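Local structure of aromatic-amino-acid:2-oxoglutarate transaminase (Candida albicans, 6HND) at residues D226-W231 / Y273-I278; I147-K152 / K390-W395; A131-H136 / Y365-N370. The protein probably catalyses pyridoxal phosphate-dependent transamination of aromatic amino acids and 2-aminoadipate. All blocks are in the same frame, centred on the assembly; numbering follows the deposited sequence.

Interaction 1: residues D226-W231 / Y273-I278; sequences DLLENW and YDFAII
Tyr-273 OH and Glu-229 OE2 are joined by one water. The water oxygen lies 2.8 Å from Tyr-273 OH, at the edge of the phenol ring and in its plane. The same water donates to Glu-229 OE2 at 2.9 Å. Glu-229 is extended beyond CG, which carries its carboxylate past the phenol to the water, and the carboxylate and ring planes are 38° apart. Glu-229 CG also packs against the hydroxyl, with CG 3.4 Å from Tyr-273 OH. This polar link forms the solvent-facing side of the contact.

Leu-228 fills the inner side. Its CB lies over one face of the Tyr-273 ring, 4.0 Å from the centroid and 13° off the ring normal, a CH-pi contact close to the ring centre. With CG anti to the carbonyl carbon (chi1 -77°), the leucine reaches on from the phenol to Phe-275. CD1 touches both rings. It is 3.9 Å from Tyr-273 CD2 and 3.7 Å from Phe-275 CE2, and it meets the phenylalanine at the ring edge. Pro-241 also packs on Leu-228, and Leu-244 of strand 243-246 packs on Phe-275.

Just past helix 260-272, Asp-274 has the positive phi of a Schellman motif, and its carboxylate forms a salt bridge with Arg-332. The contact thus joins the end of helix 221-229 to the turn that leads from helix 260-272 into strand 276-280 of the central mixed sheet, part of the alpha/beta architecture typical of fold-type I aminotransferases.

Interaction 2: residues I147-K152 / K390-W395; sequences IIRTHK and KGVDGW
Val-392, in the first turn of helix 392-418, meets Arg-149 on helix 137-151. Its CG1 is 3.7 Å from Arg-149 CB and 3.8 Å from Arg-149 CG. The valine therefore packs on the aliphatic root of the arginine.

Asp-393 comes next and takes the charged end. The arginine bends at chi2 (77°) and grips the carboxylate side-on, with NE and NH2, one to each oxygen. Arg-149 NE donates to Asp-393 OD1 at 2.8 Å, nearly straight at 168°, and meets the syn lone pair. Arg-149 NH2 donates to Asp-393 OD2, also at 2.8 Å, from the syn side but 24° out of the carboxylate plane. These two bonds limit rotation of both flat groups, which lie nearly coplanar. The positive charge would tend to keep the aspartate ionised.

Further on, Trp-395 N bonds to Gly-391 O at 3.0 Å and closes the first helical turn. The Trp-395 ring meets those of Phe-389 and Trp-398.

This surface salt bridge ties the C-terminal part of helix 137-151 to the start of helix 392-418. Helix 312-319 flanks it: Ile-312 touches both charged side chains, and Leu-316 packs on Arg-149. Ile-147, on the same helix as Arg-149, packs on strands 333-338 and 350-355.

Interaction 3: residues A131-H136 / Y365-N370; sequences AAVEGH and YSDVVN
A type I beta turn from Ala-132 to Gly-135, closed by a bond from Gly-135 N to Ala-132 O (3.0 Å), sets Val-133 against the last turns of helix 356-369, with Val-133 CA 7.1 Å from Asp-367 CA. Gly-135 has a positive phi and leads the chain out of the turn towards helix 137-151.

Val-133 carries the contact from the loop side. Both of its methyls face the helix. CG1 lies 3.5 Å from Asp-367 OD1, and Val-133 CB is 3.7 Å from the same oxygen. CG2 is placed anti to the backbone N, with CG1 at chi1 69°. Val-133 CG2 is 3.8 Å from Asp-367 OD1 as well, so CB and both methyls gather round this oxygen. CG2 then reaches Ser-366 CB at 4.1 Å. It also lies at the looser distance of 4.3 Å from Asn-370 O. These are van der Waals contacts. The valine and aspartate side chains pass each other at a slant.

The polar groups of the helix find their partners elsewhere. Asp-367 OD2 forms a salt bridge with Lys-363, one turn back, while OD1 lies against the valine. Ser-366 OG bonds to Val-362 O. Asn-370 ND2 is held by Thr-164 and Asp-168.

The helix is also part of the dimer interface. Asn-370 packs on Asn-370 of the second subunit, and Val-369 packs on Tyr-365 of that subunit. The Asn-370 side chain is about 10 Å from a bound pyridoxal phosphate. Tyr-130, just before Ala-131, is a cofactor-binding residue. Its place is consistent with the tyrosine of related aminotransferases that reaches the cofactor phosphate of the partner subunit. The loop thus packs on a helix of the dimer interface, near the cofactor site, in keeping with fold-type I aminotransferases, whose active sites lie at the subunit interface.

The three contacts lie in different parts of the fold and do not touch; their nearest atoms are about 11 to 13 Å apart. Interaction 3 is buried near the dimer interface and the cofactor, and rests on van der Waals packing of one aliphatic side chain. Interaction 2 is a surface contact between two helices; its main bond is a salt bridge, with a small apolar contact beside it. Interaction 1 is mixed, with an apolar aromatic interior and a water-bridged polar rim. Interactions 2 and 3 both involve the region of helix 137-151: the turn 131-136 leads into its start, and 147-152 lies towards its C-terminal side. Interactions 1 and 2 lie away from the annotated sites.

Interaction 1: residues D226-W231 / Y273-I278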
loop_
_atom_site.group_PDB
_atom_site.type_symbol
_atom_site.label_atom_id
_atom_site.label_comp_id
_atom_site.label_asym_id
_atom_site.label_seq_id
_atom_site.Cartn_x
_atom_site.Cartn_y
_atom_site.Cartn_z
ATOM N N ASP B 226 -21.685 -19.643 25.652
ATOM C CA ASP B 226 -21.017 -20.395 26.740
ATOM C C ASP B 226 -19.594 -19.843 26.941
ATOM O O ASP B 226 -19.189 -19.631 28.131
ATOM C CB ASP B 226 -21.035 -21.900 26.464
ATOM C CG ASP B 226 -20.331 -22.684 27.558
ATOM O OD1 ASP B 226 -20.872 -22.745 28.674
ATOM O OD2 ASP B 226 -19.212 -23.174 27.300
ATOM N N LEU B 227 -18.844 -19.646 25.849
ATOM C CA LEU B 227 -17.467 -19.068 25.890
ATOM C C LEU B 227 -17.521 -17.703 26.599
ATOM O O LEU B 227 -16.714 -17.450 27.473
ATOM C CB LEU B 227 -16.924 -18.963 24.455
ATOM C CG LEU B 227 -15.556 -18.299 24.258
ATOM C CD1 LEU B 227 -14.459 -19.068 24.968
ATOM C CD2 LEU B 227 -15.220 -18.172 22.774
ATOM N N LEU B 228 -18.490 -16.860 26.271
ATOM C CA LEU B 228 -18.566 -15.488 26.829
ATOM C C LEU B 228 -19.057 -15.520 28.282
ATOM O O LEU B 228 -18.519 -14.769 29.085
ATOM C CB LEU B 228 -19.458 -14.648 25.921
ATOM C CG LEU B 228 -18.782 -14.193 24.629
ATOM C CD1 LEU B 228 -19.708 -13.295 23.805
ATOM C CD2 LEU B 228 -17.490 -13.465 24.943
ATOM N N GLU B 229 -20.015 -16.374 28.619
ATOM C CA GLU B 229 -20.584 -16.449 29.992
ATOM C C GLU B 229 -19.599 -17.131 30.924
ATOM O O GLU B 229 -19.686 -16.857 32.110
ATOM C CB GLU B 229 -21.896 -17.232 30.035
ATOM C CG GLU B 229 -23.052 -16.489 29.385
ATOM C CD GLU B 229 -24.385 -17.195 29.502
ATOM O OE1 GLU B 229 -24.402 -18.302 30.090
ATOM O OE2 GLU B 229 -25.400 -16.628 29.024
ATOM N N ASN B 230 -18.728 -18.006 30.411
ATOM C CA ASN B 230 -17.821 -18.830 31.251
ATOM C C ASN B 230 -16.376 -18.539 30.823
ATOM O O ASN B 230 -15.516 -19.450 30.897
ATOM C CB ASN B 230 -18.216 -20.313 31.206
ATOM C CG ASN B 230 -19.646 -20.572 31.653
ATOM O OD1 ASN B 230 -20.013 -20.309 32.788
ATOM N ND2 ASN B 230 -20.492 -21.059 30.765
ATOM N N TRP B 231 -16.087 -17.296 30.445
ATOM C CA TRP B 231 -14.738 -16.908 29.956
ATOM C C TRP B 231 -13.656 -17.407 30.919
ATOM O O TRP B 231 -12.716 -18.093 30.438
ATOM C CB TRP B 231 -14.609 -15.401 29.700
ATOM C CG TRP B 231 -13.299 -15.056 29.056
ATOM C CD1 TRP B 231 -12.167 -14.616 29.687
ATOM C CD2 TRP B 231 -12.955 -15.216 27.659
ATOM N NE1 TRP B 231 -11.161 -14.434 28.773
ATOM C CE2 TRP B 231 -11.616 -14.781 27.516
ATOM C CE3 TRP B 231 -13.642 -15.658 26.519
ATOM C CZ2 TRP B 231 -10.964 -14.780 26.281
ATOM C CZ3 TRP B 231 -13.002 -15.624 25.299
ATOM C CH2 TRP B 231 -11.677 -15.188 25.178
ATOM N N TYR B 273 -20.944 -7.568 26.451
ATOM C CA TYR B 273 -19.540 -7.921 26.788
ATOM C C TYR B 273 -18.581 -6.851 26.230
ATOM O O TYR B 273 -17.362 -7.013 26.375
ATOM C CB TYR B 273 -19.224 -9.345 26.330
ATOM C CG TYR B 273 -20.036 -10.387 27.050
ATOM C CD1 TYR B 273 -19.678 -10.838 28.316
ATOM C CD2 TYR B 273 -21.187 -10.910 26.473
ATOM C CE1 TYR B 273 -20.441 -11.789 28.988
ATOM C CE2 TYR B 273 -21.962 -11.860 27.128
ATOM C CZ TYR B 273 -21.591 -12.291 28.392
ATOM O OH TYR B 273 -22.373 -13.215 29.015
ATOM N N ASP B 274 -19.124 -5.779 25.661
ATOM C CA ASP B 274 -18.378 -4.579 25.207
ATOM C C ASP B 274 -17.163 -5.028 24.393
ATOM O O ASP B 274 -16.039 -4.784 24.840
ATOM C CB ASP B 274 -17.951 -3.686 26.377
ATOM C CG ASP B 274 -17.459 -2.331 25.917
ATOM O OD1 ASP B 274 -17.886 -1.873 24.838
ATOM O OD2 ASP B 274 -16.633 -1.762 26.626
ATOM N N PHE B 275 -17.386 -5.669 23.244
ATOM C CA PHE B 275 -16.319 -5.921 22.248
ATOM C C PHE B 275 -16.712 -5.280 20.909
ATOM O O PHE B 275 -17.905 -4.959 20.682
ATOM C CB PHE B 275 -15.985 -7.406 22.177
ATOM C CG PHE B 275 -17.121 -8.332 21.822
ATOM C CD1 PHE B 275 -17.570 -8.445 20.520
ATOM C CD2 PHE B 275 -17.688 -9.151 22.779
ATOM C CE1 PHE B 275 -18.568 -9.345 20.182
ATOM C CE2 PHE B 275 -18.700 -10.033 22.441
ATOM C CZ PHE B 275 -19.139 -10.125 21.143
ATOM N N ALA B 276 -15.694 -5.011 20.087
ATOM C CA ALA B 276 -15.826 -4.489 18.710
ATOM C C ALA B 276 -16.138 -5.645 17.758
ATOM O O ALA B 276 -15.727 -6.794 18.022
ATOM C CB ALA B 276 -14.553 -3.783 18.289
ATOM N N ILE B 277 -16.788 -5.314 16.650
ATOM C CA ILE B 277 -17.024 -6.249 15.526
ATOM C C ILE B 277 -16.217 -5.761 14.315
ATOM O O ILE B 277 -16.446 -4.636 13.834
ATOM C CB ILE B 277 -18.522 -6.371 15.223
ATOM C CG1 ILE B 277 -19.298 -6.839 16.457
ATOM C CG2 ILE B 277 -18.740 -7.287 14.010
ATOM C CD1 ILE B 277 -20.807 -6.753 16.297
ATOM N N ILE B 278 -15.296 -6.595 13.843
ATOM C CA ILE B 278 -14.680 -6.448 12.492
ATOM C C ILE B 278 -15.494 -7.355 11.556
ATOM O O ILE B 278 -15.477 -8.589 11.732
ATOM C CB ILE B 278 -13.173 -6.768 12.531
ATOM C CG1 ILE B 278 -12.426 -5.858 13.505
ATOM C CG2 ILE B 278 -12.564 -6.684 11.139
ATOM C CD1 ILE B 278 -11.070 -6.380 13.933
HETATM O O HOH W 1 -24.798 -14.013 27.916
#

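Interaction 2: residues I147-K152 / K390-W395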
loop_
_atom_site.group_PDB
_atom_site.type_symbol
_atom_site.label_atom_id
_atom_site.label_comp_id
_atom_site.label_asym_id
_atom_site.label_seq_id
_atom_site.Cartn_x
_atom_site.Cartn_y
_atom_site.Cartn_z
ATOM N N ILE B 147 -22.632 2.448 0.122
ATOM C CA ILE B 147 -22.947 1.912 1.483
ATOM C C ILE B 147 -24.320 2.449 1.934
ATOM O O ILE B 147 -25.095 1.686 2.510
ATOM C CB ILE B 147 -21.801 2.204 2.470
ATOM C CG1 ILE B 147 -20.700 1.162 2.320
ATOM C CG2 ILE B 147 -22.254 2.256 3.915
ATOM C CD1 ILE B 147 -21.038 -0.181 2.936
ATOM N N ILE B 148 -24.655 3.699 1.645
ATOM C CA ILE B 148 -26.010 4.227 1.966
ATOM C C ILE B 148 -27.047 3.356 1.231
ATOM O O ILE B 148 -28.004 2.930 1.880
ATOM C CB ILE B 148 -26.124 5.733 1.638
ATOM C CG1 ILE B 148 -25.285 6.590 2.589
ATOM C CG2 ILE B 148 -27.577 6.173 1.634
ATOM C CD1 ILE B 148 -25.172 8.073 2.166
ATOM N N ARG B 149 -26.816 3.033 -0.045
ATOM C CA ARG B 149 -27.767 2.232 -0.865
ATOM C C ARG B 149 -27.880 0.793 -0.312
ATOM O O ARG B 149 -29.014 0.296 -0.168
ATOM C CB ARG B 149 -27.331 2.280 -2.334
ATOM C CG ARG B 149 -28.354 1.716 -3.313
ATOM C CD ARG B 149 -29.518 2.664 -3.606
ATOM N NE ARG B 149 -30.208 2.313 -4.844
ATOM C CZ ARG B 149 -31.454 1.836 -4.934
ATOM N NH1 ARG B 149 -32.185 1.619 -3.853
ATOM N NH2 ARG B 149 -31.963 1.559 -6.121
ATOM N N THR B 150 -26.760 0.137 0.003
ATOM C CA THR B 150 -26.717 -1.334 0.259
ATOM C C THR B 150 -26.819 -1.665 1.749
ATOM O O THR B 150 -27.405 -2.722 2.064
ATOM C CB THR B 150 -25.456 -1.979 -0.343
ATOM O OG1 THR B 150 -24.287 -1.453 0.304
ATOM C CG2 THR B 150 -25.392 -1.757 -1.839
ATOM N N HIS B 151 -26.229 -0.847 2.619
ATOM C CA HIS B 151 -25.946 -1.236 4.032
ATOM C C HIS B 151 -25.857 -0.015 4.954
ATOM O O HIS B 151 -24.854 0.082 5.658
ATOM C CB HIS B 151 -24.618 -2.004 4.098
ATOM C CG HIS B 151 -24.635 -3.388 3.537
ATOM N ND1 HIS B 151 -25.465 -4.374 4.026
ATOM C CD2 HIS B 151 -23.860 -3.969 2.589
ATOM C CE1 HIS B 151 -25.203 -5.503 3.394
ATOM N NE2 HIS B 151 -24.213 -5.282 2.506
ATOM N N LYS B 152 -26.850 0.877 4.935
ATOM C CA LYS B 152 -26.835 2.182 5.657
ATOM C C LYS B 152 -26.576 1.943 7.142
ATOM O O LYS B 152 -27.331 1.232 7.796
ATOM C CB LYS B 152 -28.164 2.918 5.452
ATOM C CG LYS B 152 -28.179 4.381 5.873
ATOM C CD LYS B 152 -29.573 4.977 5.835
ATOM C CE LYS B 152 -30.016 5.512 7.183
ATOM N NZ LYS B 152 -29.470 6.866 7.434
ATOM N N LYS B 390 -22.313 4.402 -14.573
ATOM C CA LYS B 390 -23.192 5.548 -14.192
ATOM C C LYS B 390 -23.472 5.547 -12.677
ATOM O O LYS B 390 -24.543 6.026 -12.267
ATOM C CB LYS B 390 -24.499 5.566 -15.002
ATOM C CG LYS B 390 -24.443 4.934 -16.384
ATOM C CD LYS B 390 -25.174 5.716 -17.452
ATOM C CE LYS B 390 -24.323 6.841 -18.002
ATOM N NZ LYS B 390 -24.420 6.947 -19.478
ATOM N N GLY B 391 -22.505 5.117 -11.865
ATOM C CA GLY B 391 -22.564 5.215 -10.397
ATOM C C GLY B 391 -23.146 3.963 -9.761
ATOM O O GLY B 391 -22.944 2.861 -10.290
ATOM N N VAL B 392 -23.851 4.138 -8.653
ATOM C CA VAL B 392 -24.169 3.063 -7.684
ATOM C C VAL B 392 -25.059 2.017 -8.370
ATOM O O VAL B 392 -24.711 0.811 -8.351
ATOM C CB VAL B 392 -24.801 3.685 -6.422
ATOM C CG1 VAL B 392 -25.355 2.640 -5.463
ATOM C CG2 VAL B 392 -23.804 4.596 -5.705
ATOM N N ASP B 393 -26.189 2.433 -8.936
ATOM C CA ASP B 393 -27.224 1.471 -9.394
ATOM C C ASP B 393 -26.612 0.702 -10.563
ATOM O O ASP B 393 -26.712 -0.540 -10.578
ATOM C CB ASP B 393 -28.586 2.149 -9.643
ATOM C CG ASP B 393 -29.374 2.339 -8.354
ATOM O OD1 ASP B 393 -28.760 2.280 -7.270
ATOM O OD2 ASP B 393 -30.600 2.498 -8.421
ATOM N N GLY B 394 -25.927 1.399 -11.462
ATOM C CA GLY B 394 -25.289 0.761 -12.628
ATOM C C GLY B 394 -24.247 -0.255 -12.197
ATOM O O GLY B 394 -24.128 -1.296 -12.849
ATOM N N TRP B 395 -23.529 0.029 -11.110
ATOM C CA TRP B 395 -22.470 -0.854 -10.556
ATOM C C TRP B 395 -23.155 -2.067 -9.925
ATOM O O TRP B 395 -22.686 -3.218 -10.179
ATOM C CB TRP B 395 -21.564 -0.074 -9.594
ATOM C CG TRP B 395 -20.484 -0.889 -8.964
ATOM C CD1 TRP B 395 -20.303 -1.094 -7.631
ATOM C CD2 TRP B 395 -19.449 -1.620 -9.630
ATOM N NE1 TRP B 395 -19.228 -1.905 -7.423
ATOM C CE2 TRP B 395 -18.687 -2.250 -8.630
ATOM C CE3 TRP B 395 -19.079 -1.809 -10.965
ATOM C CZ2 TRP B 395 -17.579 -3.050 -8.926
ATOM C CZ3 TRP B 395 -17.988 -2.608 -11.262
ATOM C CH2 TRP B 395 -17.252 -3.225 -10.253
#

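Interaction 3: residues A131-H136 / Y365-N370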
loop_
_atom_site.group_PDB
_atom_site.type_symbol
_atom_site.label_atom_id
_atom_site.label_comp_id
_atom_site.label_asym_id
_atom_site.label_seq_id
_atom_site.Cartn_x
_atom_site.Cartn_y
_atom_site.Cartn_z
ATOM N N ALA B 131 -2.002 12.992 -3.274
ATOM C CA ALA B 131 -3.426 13.062 -2.878
ATOM C C ALA B 131 -3.566 12.832 -1.363
ATOM O O ALA B 131 -2.666 12.282 -0.763
ATOM C CB ALA B 131 -4.181 12.030 -3.682
ATOM N N ALA B 132 -4.686 13.211 -0.771
ATOM C CA ALA B 132 -5.008 12.893 0.642
ATOM C C ALA B 132 -4.913 11.377 0.822
ATOM O O ALA B 132 -5.423 10.636 -0.050
ATOM C CB ALA B 132 -6.381 13.410 1.026
ATOM N N VAL B 133 -4.333 10.950 1.938
ATOM C CA VAL B 133 -4.012 9.523 2.196
ATOM C C VAL B 133 -5.299 8.704 2.290
ATOM O O VAL B 133 -5.232 7.520 1.947
ATOM C CB VAL B 133 -3.135 9.352 3.450
ATOM C CG1 VAL B 133 -3.898 9.685 4.723
ATOM C CG2 VAL B 133 -2.566 7.952 3.530
ATOM N N GLU B 134 -6.407 9.306 2.732
ATOM C CA GLU B 134 -7.728 8.636 2.896
ATOM C C GLU B 134 -8.385 8.371 1.533
ATOM O O GLU B 134 -9.326 7.561 1.471
ATOM C CB GLU B 134 -8.652 9.457 3.795
ATOM C CG GLU B 134 -9.034 10.820 3.231
ATOM C CD GLU B 134 -8.262 12.023 3.756
ATOM O OE1 GLU B 134 -7.168 11.862 4.317
ATOM O OE2 GLU B 134 -8.759 13.136 3.557
ATOM N N GLY B 135 -7.932 9.035 0.477
ATOM C CA GLY B 135 -8.360 8.734 -0.894
ATOM C C GLY B 135 -8.841 9.974 -1.616
ATOM O O GLY B 135 -9.068 11.026 -0.959
ATOM N N HIS B 136 -9.015 9.853 -2.931
ATOM C CA HIS B 136 -9.607 10.912 -3.786
ATOM C C HIS B 136 -11.080 11.084 -3.429
ATOM O O HIS B 136 -11.720 10.096 -3.163
ATOM C CB HIS B 136 -9.425 10.551 -5.256
ATOM C CG HIS B 136 -8.044 10.815 -5.708
ATOM N ND1 HIS B 136 -7.690 12.026 -6.223
ATOM C CD2 HIS B 136 -6.931 10.065 -5.644
ATOM C CE1 HIS B 136 -6.392 12.001 -6.489
ATOM N NE2 HIS B 136 -5.914 10.815 -6.149
ATOM N N TYR B 365 -2.402 5.711 11.244
ATOM C CA TYR B 365 -1.687 4.416 11.014
ATOM C C TYR B 365 -1.216 4.332 9.557
ATOM O O TYR B 365 -0.070 3.931 9.307
ATOM C CB TYR B 365 -2.585 3.203 11.276
ATOM C CG TYR B 365 -1.914 1.849 11.168
ATOM C CD1 TYR B 365 -0.649 1.630 11.685
ATOM C CD2 TYR B 365 -2.556 0.776 10.580
ATOM C CE1 TYR B 365 -0.054 0.382 11.653
ATOM C CE2 TYR B 365 -1.974 -0.478 10.526
ATOM C CZ TYR B 365 -0.726 -0.684 11.087
ATOM O OH TYR B 365 -0.129 -1.908 11.037
ATOM N N SER B 366 -2.090 4.674 8.609
ATOM C CA SER B 366 -1.796 4.590 7.160
ATOM C C SER B 366 -0.590 5.477 6.853
ATOM O O SER B 366 0.269 5.077 6.025
ATOM C CB SER B 366 -2.992 4.980 6.376
ATOM O OG SER B 366 -4.079 4.163 6.748
ATOM N N ASP B 367 -0.529 6.635 7.513
ATOM C CA ASP B 367 0.560 7.618 7.346
ATOM C C ASP B 367 1.907 6.959 7.693
ATOM O O ASP B 367 2.926 7.433 7.209
ATOM C CB ASP B 367 0.298 8.853 8.201
ATOM C CG ASP B 367 -0.611 9.911 7.584
ATOM O OD1 ASP B 367 -0.823 9.901 6.334
ATOM O OD2 ASP B 367 -1.104 10.747 8.379
ATOM N N VAL B 368 1.923 5.906 8.511
ATOM C CA VAL B 368 3.179 5.191 8.858
ATOM C C VAL B 368 3.475 4.083 7.840
ATOM O O VAL B 368 4.580 4.117 7.229
ATOM C CB VAL B 368 3.112 4.649 10.291
ATOM C CG1 VAL B 368 4.414 3.962 10.670
ATOM C CG2 VAL B 368 2.761 5.751 11.283
ATOM N N VAL B 369 2.546 3.145 7.643
ATOM C CA VAL B 369 2.840 1.812 7.051
ATOM C C VAL B 369 2.261 1.644 5.639
ATOM O O VAL B 369 2.699 0.685 4.969
ATOM C CB VAL B 369 2.345 0.671 7.959
ATOM C CG1 VAL B 369 2.813 0.827 9.402
ATOM C CG2 VAL B 369 0.836 0.487 7.889
ATOM N N ASN B 370 1.294 2.459 5.203
ATOM C CA ASN B 370 0.685 2.325 3.847
ATOM C C ASN B 370 0.134 3.686 3.409
ATOM O O ASN B 370 -1.074 3.935 3.626
ATOM C CB ASN B 370 -0.375 1.216 3.814
ATOM C CG ASN B 370 -0.860 0.909 2.418
ATOM O OD1 ASN B 370 -0.450 1.582 1.480
ATOM N ND2 ASN B 370 -1.755 -0.066 2.270
#